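Local coordinates for pyridine synthase TbtD (Thermobispora bispora, PDB 5WA4), which acts as a pyridine synthase in thiomuracin biosynthesis, probably forming the central ring of this thiopeptide antibiotic by a formal [4+2] aza-cycloaddition, at residues A74-V79 with N121-E126; F13-H18 with G81-R86. All coordinates share one frame; numbering follows the deposited sequence.

Contact 1. Residues A74-V79 with N121-E126; sequences AIEHVV and NTIHAE
I123 carries the whole strand side of this contact, and it does so through one methyl group: CD1 meets I75, E76 and V79 on helix 64-85. The apolar part is closest at V79, where I123 CD1 lies 3.5 Å from V79 CG1. V79 CG1, anti to its own backbone N (chi1 -179°), is the branch turned to the strand. The two branched side chains meet obliquely rather than running alongside one another. One helical turn earlier, I75 CG2 is 4.3 Å from I123 CD1, a looser approach. The extended end of I123 (chi2 177°) is what carries CD1 across to the helix. I75 also rests on F13 of the neighbouring strand, and V79 on A33 of helix 22-35.

Two oxygens border the methyl at van der Waals distance. I75 O sits 4.2 Å from I123 CD1 while receiving the helical bond from V79 N at 2.8 Å. E76 starts off to the side of the strand, but its chain folds back until E76 OE1 is 4.2 Å from I123 CD1, so the carboxylate flanks the methyl at the exposed edge. No hydrogen bond or salt bridge joins the two segments.

Within 121-126 there is one side-chain hydrogen bond, from H124 NE2 to T122 OG1 at 2.7 Å. T122 OG1 also bonds to P119 O, tying the start of the strand to the preceding loop.

The segment axes approach to 10.3 Å and run nearly antiparallel, at 161°, the separation of a helix lying on a sheet. This is helix-on-sheet packing in a ferredoxin-like beta-alpha-beta-beta-alpha-beta unit, with the second helix resting on the edge strand 123-128.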
ATOM      1  N   ALA E  74     -49.229  26.490   7.768  1.00105.68           N
ATOM      2  CA  ALA E  74     -49.353  25.507   8.846  1.00104.24           C
ATOM      3  C   ALA E  74     -48.006  25.268   9.533  1.00 99.25           C
ATOM      4  O   ALA E  74     -47.948  24.792  10.668  1.00 94.18           O
ATOM      5  CB  ALA E  74     -49.929  24.188   8.307  1.00 98.19           C
ATOM      6  N   ILE E  75     -46.926  25.599   8.831  1.00100.32           N
ATOM      7  CA  ILE E  75     -45.588  25.520   9.397  1.00 96.68           C
ATOM      8  C   ILE E  75     -45.337  26.735  10.280  1.00 93.71           C
ATOM      9  O   ILE E  75     -44.998  26.582  11.449  1.00 90.31           O
ATOM     10  CB  ILE E  75     -44.511  25.396   8.282  1.00 95.23           C
ATOM     11  CG1 ILE E  75     -44.318  23.918   7.924  1.00 98.48           C
ATOM     12  CG2 ILE E  75     -43.175  26.017   8.699  1.00 80.56           C
ATOM     13  CD1 ILE E  75     -43.726  23.683   6.544  1.00 91.70           C
ATOM     14  N   GLU E  76     -45.536  27.937   9.744  1.00 94.93           N
ATOM     15  CA  GLU E  76     -45.304  29.145  10.530  1.00 92.63           C
ATOM     16  C   GLU E  76     -46.257  29.246  11.728  1.00 94.44           C
ATOM     17  O   GLU E  76     -45.879  29.737  12.790  1.00 90.59           O
ATOM     18  CB  GLU E  76     -45.425  30.389   9.655  1.00 92.18           C
ATOM     19  CG  GLU E  76     -45.412  31.706  10.433  1.00101.22           C
ATOM     20  CD  GLU E  76     -44.301  31.787  11.478  1.00106.14           C
ATOM     21  OE1 GLU E  76     -43.162  31.379  11.162  1.00102.33           O
ATOM     22  OE2 GLU E  76     -44.577  32.246  12.619  1.00 99.30           O
ATOM     23  N   HIS E  77     -47.483  28.759  11.584  1.00 93.44           N
ATOM     24  CA  HIS E  77     -48.408  28.843  12.708  1.00 97.96           C
ATOM     25  C   HIS E  77     -48.121  27.778  13.776  1.00 95.17           C
ATOM     26  O   HIS E  77     -47.931  28.110  14.950  1.00 93.56           O
ATOM     27  CB  HIS E  77     -49.865  28.738  12.234  1.00101.58           C
ATOM     28  CG  HIS E  77     -50.873  28.933  13.328  1.00102.38           C
ATOM     29  ND1 HIS E  77     -50.875  30.042  14.150  1.00101.66           N
ATOM     30  CD2 HIS E  77     -51.913  28.164  13.731  1.00100.99           C
ATOM     31  CE1 HIS E  77     -51.869  29.942  15.016  1.00103.92           C
ATOM     32  NE2 HIS E  77     -52.516  28.814  14.781  1.00100.78           N
ATOM     33  N   VAL E  78     -48.081  26.509  13.377  1.00 90.39           N
ATOM     34  CA  VAL E  78     -47.957  25.422  14.347  1.00 85.25           C
ATOM     35  C   VAL E  78     -46.514  25.215  14.812  1.00 85.54           C
ATOM     36  O   VAL E  78     -46.283  24.921  15.985  1.00 81.42           O
ATOM     37  CB  VAL E  78     -48.488  24.090  13.778  1.00 86.03           C
ATOM     38  CG1 VAL E  78     -48.321  22.953  14.795  1.00 76.40           C
ATOM     39  CG2 VAL E  78     -49.929  24.236  13.339  1.00 84.98           C
ATOM     40  N   VAL E  79     -45.545  25.359  13.902  1.00 90.67           N
ATOM     41  CA  VAL E  79     -44.132  25.236  14.281  1.00 88.86           C
ATOM     42  C   VAL E  79     -43.704  26.517  14.980  1.00 83.91           C
ATOM     43  O   VAL E  79     -43.164  26.466  16.081  1.00 88.24           O
ATOM     44  CB  VAL E  79     -43.185  24.946  13.073  1.00 85.42           C
ATOM     45  CG1 VAL E  79     -41.755  24.812  13.531  1.00 77.54           C
ATOM     46  CG2 VAL E  79     -43.596  23.676  12.367  1.00 86.53           C
ATOM     47  N   ASN E 121     -33.952  29.240  17.172  1.00 67.50           N
ATOM     48  CA  ASN E 121     -35.408  29.352  17.226  1.00 69.47           C
ATOM     49  C   ASN E 121     -36.077  30.054  16.044  1.00 72.28           C
ATOM     50  O   ASN E 121     -37.263  30.378  16.130  1.00 70.56           O
ATOM     51  CB  ASN E 121     -35.825  30.071  18.517  1.00 70.69           C
ATOM     52  CG  ASN E 121     -35.306  29.389  19.752  1.00 64.49           C
ATOM     53  OD1 ASN E 121     -35.803  28.333  20.144  1.00 61.66           O
ATOM     54  ND2 ASN E 121     -34.298  29.990  20.381  1.00 65.64           N
ATOM     55  N   THR E 122     -35.342  30.297  14.956  1.00 71.66           N
ATOM     56  CA  THR E 122     -35.946  30.850  13.735  1.00 74.20           C
ATOM     57  C   THR E 122     -36.360  29.779  12.718  1.00 74.21           C
ATOM     58  O   THR E 122     -35.910  28.638  12.784  1.00 72.89           O
ATOM     59  CB  THR E 122     -34.998  31.828  13.017  1.00 73.03           C
ATOM     60  OG1 THR E 122     -33.756  31.173  12.735  1.00 74.91           O
ATOM     61  CG2 THR E 122     -34.740  33.039  13.870  1.00 76.87           C
ATOM     62  N   ILE E 123     -37.215  30.174  11.774  1.00 77.76           N
ATOM     63  CA  ILE E 123     -37.661  29.324  10.671  1.00 68.18           C
ATOM     64  C   ILE E 123     -37.303  29.963   9.349  1.00 72.65           C
ATOM     65  O   ILE E 123     -37.717  31.083   9.067  1.00 76.46           O
ATOM     66  CB  ILE E 123     -39.185  29.080  10.698  1.00 65.12           C
ATOM     67  CG1 ILE E 123     -39.545  28.083  11.797  1.00 70.63           C
ATOM     68  CG2 ILE E 123     -39.666  28.579   9.348  1.00 70.50           C
ATOM     69  CD1 ILE E 123     -41.034  27.832  11.940  1.00 76.17           C
ATOM     70  N   HIS E 124     -36.529  29.258   8.533  1.00 76.44           N
ATOM     71  CA  HIS E 124     -36.157  29.776   7.224  1.00 70.76           C
ATOM     72  C   HIS E 124     -36.683  28.847   6.136  1.00 77.01           C
ATOM     73  O   HIS E 124     -36.535  27.623   6.219  1.00 76.45           O
ATOM     74  CB  HIS E 124     -34.642  29.930   7.111  1.00 60.98           C
ATOM     75  CG  HIS E 124     -34.029  30.712   8.226  1.00 71.74           C
ATOM     76  ND1 HIS E 124     -33.794  32.070   8.142  1.00 79.22           N
ATOM     77  CD2 HIS E 124     -33.609  30.330   9.456  1.00 73.65           C
ATOM     78  CE1 HIS E 124     -33.249  32.489   9.271  1.00 80.63           C
ATOM     79  NE2 HIS E 124     -33.126  31.454  10.085  1.00 80.20           N
ATOM     80  N   ALA E 125     -37.331  29.433   5.136  1.00 77.16           N
ATOM     81  CA  ALA E 125     -37.753  28.697   3.959  1.00 74.55           C
ATOM     82  C   ALA E 125     -36.569  28.682   3.001  1.00 77.91           C
ATOM     83  O   ALA E 125     -36.006  29.741   2.704  1.00 78.03           O
ATOM     84  CB  ALA E 125     -38.979  29.337   3.323  1.00 70.46           C
ATOM     85  N   GLU E 126     -36.174  27.490   2.547  1.00 78.46           N
ATOM     86  CA  GLU E 126     -34.908  27.330   1.826  1.00 78.45           C
ATOM     87  C   GLU E 126     -35.111  27.064   0.337  1.00 82.42           C
ATOM     88  O   GLU E 126     -34.147  26.979  -0.428  1.00 85.54           O
ATOM     89  CB  GLU E 126     -34.054  26.207   2.458  1.00 75.80           C
ATOM     90  CG  GLU E 126     -33.313  26.608   3.762  1.00 68.04           C
ATOM     91  CD  GLU E 126     -32.338  25.547   4.268  1.00 62.06           C
ATOM     92  OE1 GLU E 126     -32.468  24.366   3.888  1.00 77.14           O
ATOM     93  OE2 GLU E 126     -31.425  25.892   5.040  1.00 59.54           O
TER

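Contact 2. Residues F13-H18 with G81-R86; sequences FRVDYH and GYLRAR
Y17 and Y82 meet through their hydroxyls, with Y17 OH and Y82 OH 2.6 Å apart in a hydrogen bond that either could donate. Y17 CG stands anti to the backbone N (chi1 -160°), which carries the ring out from the chain toward the helix end. Y17 OH also lies 2.9 Å from R86 O, which sits near the Y17 ring plane at its edge. This second bond is not settled, because the same proton has both acceptors within reach. R86 is the first residue to leave helical geometry, so the tyrosine meets the carbonyl where the helix ends.

A second polar group lies within 13-18. R14 grips D16 side-on, with NE to OD1 at 3.1 Å and NH2 to OD2 at 3.0 Å; both oxygens lie in the guanidinium plane, while the two nitrogens come to their syn sides from 32° out of the carboxylate plane. D16 OD1 also has a hydrogen bond with S118 OG.

Around the hydroxyls the rings pack obliquely, their centroids 5.4 Å apart and their planes at 64°, with CZ of Y17 close to CE1 of Y82. R86 CB covers one face of the Y82 ring toward its rim, while the guanidinium of R86 turns off to a salt bridge, R86 NH2 to D24 OD2, on helix 22-35. Two residues before Y17, on the strand itself, V15 CG1 and L83 CD1 touch lightly at 4.4 Å, and that leucine methyl also borders the edge of the Y82 ring. L25 of helix 22-35 packs on both V15 and Y17.

The whole joins the C-terminal end of the first strand to that of the second helix, as expected of a ferredoxin-like sheet with both helices on one face.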
ATOM      1  N   PHE E  13     -37.346  23.425   4.257  1.00 71.96           N
ATOM      2  CA  PHE E  13     -37.476  24.335   5.384  1.00 70.46           C
ATOM      3  C   PHE E  13     -36.377  24.079   6.403  1.00 67.67           C
ATOM      4  O   PHE E  13     -35.992  22.930   6.635  1.00 66.22           O
ATOM      5  CB  PHE E  13     -38.855  24.188   6.028  1.00 73.56           C
ATOM      6  CG  PHE E  13     -39.957  24.858   5.250  1.00 79.30           C
ATOM      7  CD1 PHE E  13     -40.119  26.232   5.300  1.00 79.38           C
ATOM      8  CD2 PHE E  13     -40.818  24.116   4.457  1.00 76.76           C
ATOM      9  CE1 PHE E  13     -41.126  26.855   4.577  1.00 79.33           C
ATOM     10  CE2 PHE E  13     -41.827  24.735   3.736  1.00 76.10           C
ATOM     11  CZ  PHE E  13     -41.977  26.104   3.794  1.00 80.47           C
ATOM     12  N   ARG E  14     -35.865  25.155   6.998  1.00 66.69           N
ATOM     13  CA  ARG E  14     -34.881  25.047   8.062  1.00 59.12           C
ATOM     14  C   ARG E  14     -35.438  25.541   9.415  1.00 70.09           C
ATOM     15  O   ARG E  14     -35.771  26.718   9.557  1.00 73.27           O
ATOM     16  CB  ARG E  14     -33.622  25.835   7.709  1.00 55.86           C
ATOM     17  CG  ARG E  14     -32.477  25.547   8.678  1.00 60.93           C
ATOM     18  CD  ARG E  14     -31.322  26.527   8.627  1.00 52.12           C
ATOM     19  NE  ARG E  14     -30.469  26.342   9.801  1.00 60.46           N
ATOM     20  CZ  ARG E  14     -29.356  25.610   9.829  1.00 60.08           C
ATOM     21  NH1 ARG E  14     -28.939  24.986   8.733  1.00 68.24           N
ATOM     22  NH2 ARG E  14     -28.655  25.503  10.950  1.00 52.29           N
ATOM     23  N   VAL E  15     -35.522  24.644  10.401  1.00 59.04           N
ATOM     24  CA  VAL E  15     -35.931  24.995  11.764  1.00 63.01           C
ATOM     25  C   VAL E  15     -34.789  24.898  12.788  1.00 60.25           C
ATOM     26  O   VAL E  15     -34.478  23.800  13.248  1.00 60.52           O
ATOM     27  CB  VAL E  15     -37.054  24.065  12.259  1.00 64.94           C
ATOM     28  CG1 VAL E  15     -37.600  24.546  13.598  1.00 56.81           C
ATOM     29  CG2 VAL E  15     -38.142  23.944  11.211  1.00 66.65           C
ATOM     30  N   ASP E  16     -34.187  26.025  13.166  1.00 60.06           N
ATOM     31  CA  ASP E  16     -33.109  26.027  14.169  1.00 57.90           C
ATOM     32  C   ASP E  16     -33.609  25.816  15.606  1.00 60.32           C
ATOM     33  O   ASP E  16     -34.557  26.461  16.053  1.00 62.46           O
ATOM     34  CB  ASP E  16     -32.317  27.337  14.103  1.00 62.37           C
ATOM     35  CG  ASP E  16     -31.554  27.497  12.797  1.00 59.52           C
ATOM     36  OD1 ASP E  16     -32.143  27.993  11.808  1.00 61.80           O
ATOM     37  OD2 ASP E  16     -30.362  27.145  12.766  1.00 53.93           O
ATOM     38  N   TYR E  17     -32.955  24.921  16.335  1.00 53.86           N
ATOM     39  CA  TYR E  17     -33.376  24.609  17.691  1.00 53.54           C
ATOM     40  C   TYR E  17     -32.195  24.008  18.449  1.00 49.30           C
ATOM     41  O   TYR E  17     -32.185  22.830  18.785  1.00 44.67           O
ATOM     42  CB  TYR E  17     -34.556  23.659  17.636  1.00 54.76           C
ATOM     43  CG  TYR E  17     -35.420  23.566  18.866  1.00 57.13           C
ATOM     44  CD1 TYR E  17     -36.087  24.676  19.377  1.00 53.82           C
ATOM     45  CD2 TYR E  17     -35.610  22.340  19.488  1.00 60.44           C
ATOM     46  CE1 TYR E  17     -36.896  24.560  20.490  1.00 62.21           C
ATOM     47  CE2 TYR E  17     -36.414  22.206  20.603  1.00 63.59           C
ATOM     48  CZ  TYR E  17     -37.063  23.310  21.103  1.00 68.22           C
ATOM     49  OH  TYR E  17     -37.864  23.131  22.216  1.00 58.22           O
ATOM     50  N   HIS E  18     -31.200  24.850  18.706  1.00 48.04           N
ATOM     51  CA  HIS E  18     -29.880  24.413  19.154  1.00 54.91           C
ATOM     52  C   HIS E  18     -29.823  23.541  20.415  1.00 57.46           C
ATOM     53  O   HIS E  18     -29.335  22.410  20.371  1.00 63.55           O
ATOM     54  CB  HIS E  18     -29.001  25.645  19.359  1.00 53.32           C
ATOM     55  CG  HIS E  18     -28.865  26.483  18.125  1.00 50.75           C
ATOM     56  ND1 HIS E  18     -28.441  27.792  18.156  1.00 56.49           N
ATOM     57  CD2 HIS E  18     -29.091  26.186  16.827  1.00 51.99           C
ATOM     58  CE1 HIS E  18     -28.415  28.271  16.924  1.00 54.20           C
ATOM     59  NE2 HIS E  18     -28.801  27.320  16.098  1.00 56.28           N
ATOM     60  N   GLY E  81     -45.469  28.394  16.506  1.00 88.19           N
ATOM     61  CA  GLY E  81     -46.183  28.334  17.766  1.00 80.28           C
ATOM     62  C   GLY E  81     -45.436  27.567  18.835  1.00 83.76           C
ATOM     63  O   GLY E  81     -45.482  27.928  20.018  1.00 86.69           O
ATOM     64  N   TYR E  82     -44.755  26.497  18.435  1.00 80.58           N
ATOM     65  CA  TYR E  82     -43.922  25.754  19.370  1.00 75.14           C
ATOM     66  C   TYR E  82     -42.742  26.611  19.797  1.00 82.78           C
ATOM     67  O   TYR E  82     -42.384  26.656  20.979  1.00 79.79           O
ATOM     68  CB  TYR E  82     -43.427  24.448  18.757  1.00 67.35           C
ATOM     69  CG  TYR E  82     -42.492  23.667  19.659  1.00 68.62           C
ATOM     70  CD1 TYR E  82     -41.125  23.948  19.702  1.00 67.57           C
ATOM     71  CD2 TYR E  82     -42.974  22.650  20.470  1.00 67.81           C
ATOM     72  CE1 TYR E  82     -40.277  23.240  20.529  1.00 66.00           C
ATOM     73  CE2 TYR E  82     -42.126  21.934  21.304  1.00 68.11           C
ATOM     74  CZ  TYR E  82     -40.783  22.235  21.330  1.00 65.95           C
ATOM     75  OH  TYR E  82     -39.944  21.524  22.152  1.00 67.93           O
ATOM     76  N   LEU E  83     -42.144  27.288  18.823  1.00 83.70           N
ATOM     77  CA  LEU E  83     -40.923  28.059  19.037  1.00 83.30           C
ATOM     78  C   LEU E  83     -41.101  29.150  20.080  1.00 79.71           C
ATOM     79  O   LEU E  83     -40.195  29.420  20.860  1.00 80.05           O
ATOM     80  CB  LEU E  83     -40.445  28.645  17.703  1.00 87.14           C
ATOM     81  CG  LEU E  83     -39.411  27.794  16.943  1.00 81.56           C
ATOM     82  CD1 LEU E  83     -39.822  26.343  16.881  1.00 68.31           C
ATOM     83  CD2 LEU E  83     -39.283  28.312  15.522  1.00 79.05           C
ATOM     84  N   ARG E  84     -42.280  29.757  20.103  1.00 86.16           N
ATOM     85  CA  ARG E  84     -42.586  30.786  21.085  1.00 82.43           C
ATOM     86  C   ARG E  84     -42.830  30.145  22.454  1.00 80.09           C
ATOM     87  O   ARG E  84     -42.384  30.656  23.480  1.00 75.16           O
ATOM     88  CB  ARG E  84     -43.804  31.594  20.642  1.00 82.12           C
ATOM     89  CG  ARG E  84     -43.566  33.100  20.556  1.00 99.08           C
ATOM     90  CD  ARG E  84     -43.559  33.581  19.095  1.00 95.76           C
ATOM     91  NE  ARG E  84     -44.709  33.058  18.359  1.00 98.00           N
ATOM     92  CZ  ARG E  84     -44.867  33.128  17.039  1.00102.43           C
ATOM     93  NH1 ARG E  84     -43.958  33.737  16.278  1.00 98.52           N
ATOM     94  NH2 ARG E  84     -45.956  32.608  16.484  1.00 97.82           N
ATOM     95  N   ALA E  85     -43.517  29.005  22.447  1.00 77.96           N
ATOM     96  CA  ALA E  85     -43.951  28.334  23.668  1.00 71.86           C
ATOM     97  C   ALA E  85     -42.835  27.615  24.442  1.00 74.59           C
ATOM     98  O   ALA E  85     -42.877  27.564  25.665  1.00 75.67           O
ATOM     99  CB  ALA E  85     -45.062  27.346  23.334  1.00 71.85           C
ATOM    100  N   ARG E  86     -41.862  27.034  23.742  1.00 75.76           N
ATOM    101  CA  ARG E  86     -40.766  26.321  24.403  1.00 66.21           C
ATOM    102  C   ARG E  86     -39.403  26.622  23.765  1.00 70.62           C
ATOM    103  O   ARG E  86     -38.689  25.700  23.369  1.00 70.60           O
ATOM    104  CB  ARG E  86     -41.014  24.804  24.381  1.00 69.97           C
ATOM    105  CG  ARG E  86     -42.332  24.352  25.026  1.00 78.73           C
ATOM    106  CD  ARG E  86     -42.120  23.532  26.308  1.00 89.39           C
ATOM    107  NE  ARG E  86     -42.027  22.086  26.091  1.00 83.25           N
ATOM    108  CZ  ARG E  86     -41.050  21.319  26.571  1.00 81.59           C
ATOM    109  NH1 ARG E  86     -40.069  21.862  27.274  1.00 84.83           N
ATOM    110  NH2 ARG E  86     -41.042  20.011  26.338  1.00 81.95           N
TER

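How the contacts relate
Contacts 1 and 2 use successive parts of helix 64-85 and two adjacent strands of one antiparallel sheet, with centres about 7 Å apart. Contact 2 reaches the inner strand 9-16 and is the more buried; contact 1 reaches the edge strand 123-128 and has an exposed carboxylate at its border. Their chemistry follows: contact 1 is apolar across the interface, whereas contact 2 adds tyrosine hydroxyls and a backbone carbonyl at the helix end. The strands are stitched by probable backbone hydrogen bonds, H124 O to R14 N at 2.7 Å and T122 O to D16 N at 3.2 Å, while L83 also packs on I123.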